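Local coordinates for protein CELL division inhibitor (Pyrococcus furiosus, PDB 1G3R) that probably binds and hydrolyses ATP as a MinD-type ATPase of the P-loop family, acting as a cell division inhibitor, at residues 171-176 with 194-199. Residues are numbered along the deposited sequence; the frame is centred on the assembly and turned at random.
With ACP (phosphomethylphosphonic acid adenylate ester), chain C.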
loop_
_atom_site.group_PDB
_atom_site.type_symbol
_atom_site.label_atom_id
_atom_site.label_comp_id
_atom_site.label_asym_id
_atom_site.label_seq_id
_atom_site.Cartn_x
_atom_site.Cartn_y
_atom_site.Cartn_z
ATOM N N ASN A 171 -7.652 -9.838 -3.563
ATOM C CA ASN A 171 -8.581 -9.081 -2.747
ATOM C C ASN A 171 -10.003 -9.129 -3.267
ATOM O O ASN A 171 -10.227 -9.279 -4.467
ATOM C CB ASN A 171 -8.132 -7.622 -2.696
ATOM C CG ASN A 171 -8.934 -6.799 -1.711
ATOM O OD1 ASN A 171 -9.122 -5.599 -1.899
ATOM N ND2 ASN A 171 -9.400 -7.438 -0.648
ATOM N N ARG A 172 -10.961 -8.994 -2.352
ATOM C CA ARG A 172 -12.370 -8.967 -2.712
ATOM C C ARG A 172 -12.980 -10.315 -3.087
ATOM O O ARG A 172 -14.156 -10.383 -3.437
ATOM C CB ARG A 172 -12.569 -7.987 -3.868
ATOM C CG ARG A 172 -12.186 -6.549 -3.564
ATOM C CD ARG A 172 -13.314 -5.864 -2.833
ATOM N NE ARG A 172 -13.481 -4.473 -3.238
ATOM C CZ ARG A 172 -14.618 -3.796 -3.110
ATOM N NH1 ARG A 172 -15.690 -4.385 -2.590
ATOM N NH2 ARG A 172 -14.687 -2.531 -3.500
ATOM N N TYR A 173 -12.195 -11.382 -3.023
ATOM C CA TYR A 173 -12.709 -12.701 -3.375
ATOM C C TYR A 173 -14.002 -13.019 -2.627
ATOM O O TYR A 173 -14.181 -12.623 -1.476
ATOM C CB TYR A 173 -11.679 -13.788 -3.071
ATOM C CG TYR A 173 -12.146 -15.164 -3.480
ATOM C CD1 TYR A 173 -12.361 -15.476 -4.826
ATOM C CD2 TYR A 173 -12.409 -16.149 -2.521
ATOM C CE1 TYR A 173 -12.826 -16.736 -5.213
ATOM C CE2 TYR A 173 -12.877 -17.414 -2.893
ATOM C CZ TYR A 173 -13.083 -17.702 -4.241
ATOM O OH TYR A 173 -13.544 -18.950 -4.618
ATOM N N GLY A 174 -14.897 -13.751 -3.283
ATOM C CA GLY A 174 -16.161 -14.096 -2.664
ATOM C C GLY A 174 -17.116 -12.928 -2.787
ATOM O O GLY A 174 -18.036 -12.772 -1.984
ATOM N N ARG A 175 -16.887 -12.102 -3.803
ATOM C CA ARG A 175 -17.714 -10.929 -4.057
ATOM C C ARG A 175 -18.780 -11.257 -5.103
ATOM O O ARG A 175 -19.901 -10.745 -5.051
ATOM C CB ARG A 175 -16.829 -9.788 -4.558
ATOM C CG ARG A 175 -17.552 -8.486 -4.822
ATOM C CD ARG A 175 -16.583 -7.454 -5.359
ATOM N NE ARG A 175 -17.204 -6.146 -5.540
ATOM C CZ ARG A 175 -16.577 -5.086 -6.043
ATOM N NH1 ARG A 175 -17.221 -3.931 -6.171
ATOM N NH2 ARG A 175 -15.307 -5.177 -6.425
ATOM N N SER A 176 -18.409 -12.125 -6.041
ATOM C CA SER A 176 -19.284 -12.548 -7.127
ATOM C C SER A 176 -19.211 -14.061 -7.366
ATOM O O SER A 176 -18.326 -14.742 -6.843
ATOM C CB SER A 176 -18.896 -11.808 -8.413
ATOM O OG SER A 176 -19.637 -12.285 -9.522
ATOM N N LEU A 194 0.070 -14.699 -2.015
ATOM C CA LEU A 194 0.395 -14.413 -0.625
ATOM C C LEU A 194 -0.794 -14.385 0.344
ATOM O O LEU A 194 -0.615 -14.567 1.550
ATOM C CB LEU A 194 1.167 -13.098 -0.563
ATOM C CG LEU A 194 2.429 -13.117 -1.428
ATOM C CD1 LEU A 194 2.963 -11.706 -1.597
ATOM C CD2 LEU A 194 3.469 -14.026 -0.791
ATOM N N ALA A 195 -2.000 -14.163 -0.169
ATOM C CA ALA A 195 -3.180 -14.134 0.690
ATOM C C ALA A 195 -4.473 -13.855 -0.060
ATOM O O ALA A 195 -4.483 -13.234 -1.123
ATOM C CB ALA A 195 -2.999 -13.092 1.795
ATOM N N VAL A 196 -5.570 -14.331 0.508
ATOM C CA VAL A 196 -6.882 -14.103 -0.072
ATOM C C VAL A 196 -7.645 -13.203 0.894
ATOM O O VAL A 196 -7.947 -13.605 2.020
ATOM C CB VAL A 196 -7.670 -15.421 -0.252
ATOM C CG1 VAL A 196 -9.064 -15.123 -0.798
ATOM C CG2 VAL A 196 -6.923 -16.348 -1.202
ATOM N N ILE A 197 -7.921 -11.973 0.466
ATOM C CA ILE A 197 -8.664 -11.033 1.295
ATOM C C ILE A 197 -10.100 -11.082 0.804
ATOM O O ILE A 197 -10.398 -10.644 -0.310
ATOM C CB ILE A 197 -8.142 -9.596 1.148
ATOM C CG1 ILE A 197 -6.660 -9.531 1.529
ATOM C CG2 ILE A 197 -8.949 -8.671 2.027
ATOM C CD1 ILE A 197 -6.364 -9.867 2.973
ATOM N N PRO A 198 -11.008 -11.628 1.627
ATOM C CA PRO A 198 -12.430 -11.753 1.294
ATOM C C PRO A 198 -13.172 -10.432 1.196
ATOM O O PRO A 198 -12.724 -9.409 1.704
ATOM C CB PRO A 198 -12.967 -12.612 2.431
ATOM C CG PRO A 198 -12.141 -12.151 3.589
ATOM C CD PRO A 198 -10.753 -12.134 2.988
ATOM N N GLU A 199 -14.309 -10.463 0.518
ATOM C CA GLU A 199 -15.144 -9.280 0.385
ATOM C C GLU A 199 -15.848 -9.207 1.735
ATOM O O GLU A 199 -16.817 -9.924 1.977
ATOM C CB GLU A 199 -16.158 -9.485 -0.740
ATOM C CG GLU A 199 -17.203 -8.387 -0.886
ATOM C CD GLU A 199 -16.612 -7.081 -1.361
ATOM O OE1 GLU A 199 -15.624 -7.125 -2.125
ATOM O OE2 GLU A 199 -17.145 -6.012 -0.985
HETATM P PG ACP C . -7.576 3.891 -5.969
HETATM O O1G ACP C . -7.223 3.262 -7.171
HETATM O O2G ACP C . -8.208 5.179 -6.189
HETATM O O3G ACP C . -6.236 4.196 -5.315
HETATM P PB ACP C . -7.705 1.682 -3.949
HETATM O O1B ACP C . -7.103 0.596 -4.670
HETATM O O2B ACP C . -6.754 2.208 -2.949
HETATM C C3B ACP C . -8.311 2.952 -4.886
HETATM P PA ACP C . -9.312 1.182 -1.676
HETATM O O1A ACP C . -9.608 2.471 -1.167
HETATM O O2A ACP C . -8.352 0.445 -0.885
HETATM O O3A ACP C . -8.900 1.149 -3.128
HETATM O "O5'" ACP C . -10.610 0.432 -1.635
HETATM C "C5'" ACP C . -11.848 0.854 -2.298
HETATM C "C4'" ACP C . -13.016 0.638 -1.409
HETATM O "O4'" ACP C . -13.348 -0.778 -1.304
HETATM C "C3'" ACP C . -12.818 1.081 0.014
HETATM O "O3'" ACP C . -13.950 1.812 0.491
HETATM C "C2'" ACP C . -12.636 -0.160 0.823
HETATM O "O2'" ACP C . -13.100 -0.098 2.162
HETATM C "C1'" ACP C . -13.355 -1.207 0.080
HETATM N N9 ACP C . -12.679 -2.532 0.072
HETATM C C8 ACP C . -11.392 -2.933 -0.305
HETATM N N7 ACP C . -11.139 -4.202 -0.174
HETATM C C5 ACP C . -12.323 -4.715 0.322
HETATM C C6 ACP C . -12.725 -6.037 0.688
HETATM N N6 ACP C . -11.868 -7.048 0.567
HETATM N N1 ACP C . -14.024 -6.229 1.168
HETATM C C2 ACP C . -14.885 -5.178 1.282
HETATM N N3 ACP C . -14.583 -3.894 0.956
HETATM C C4 ACP C . -13.285 -3.723 0.482
#
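Asn171 and Ile197 pair as a parallel beta bridge, their CA atoms 4.5 Å apart, and both side chains lie on the sheet face that meets the adenine of the bound ATP analogue. Arg172 has positive phi, and there the chain turns a corner; its N and that of Tyr173 both make weak hydrogen bonds to Ile197 O. The Arg172 side chain bends at chi2 (-82°) and chi3, which sets the guanidinium against the purine, whose C4 lies over one face toward the rim, with Arg175 NH2 over the centre of the other. At its edge, Arg172 NH1 lies 2.7 Å from Glu199 OE2 in a salt bridge, the guanidinium and carboxylate planes 26° apart. A leucine in place of Arg172 would probably leave the Glu199 carboxylate without this partner and the purine without its flat, charged neighbour. Tyr173 brings CB to 3.7 Å from Val196 CG1, while its carbonyl O accepts the hydrogen bond from Glu199 N at 2.9 Å. Its bridge partner is Pro198, a register shift of one that marks a beta bulge. Arg175, extended, crosses Glu199 obliquely, its methylenes against the carboxylate end, CG 3.9 Å from Glu199 CD. Pro198 O accepts the adenine N6 hydrogen bond (2.8 Å, 164° at the hydrogen). The two strand ends, joined through helix 182-189 in a beta-alpha-beta unit, thus form part of the adenine end of a P-loop NTPase nucleotide site.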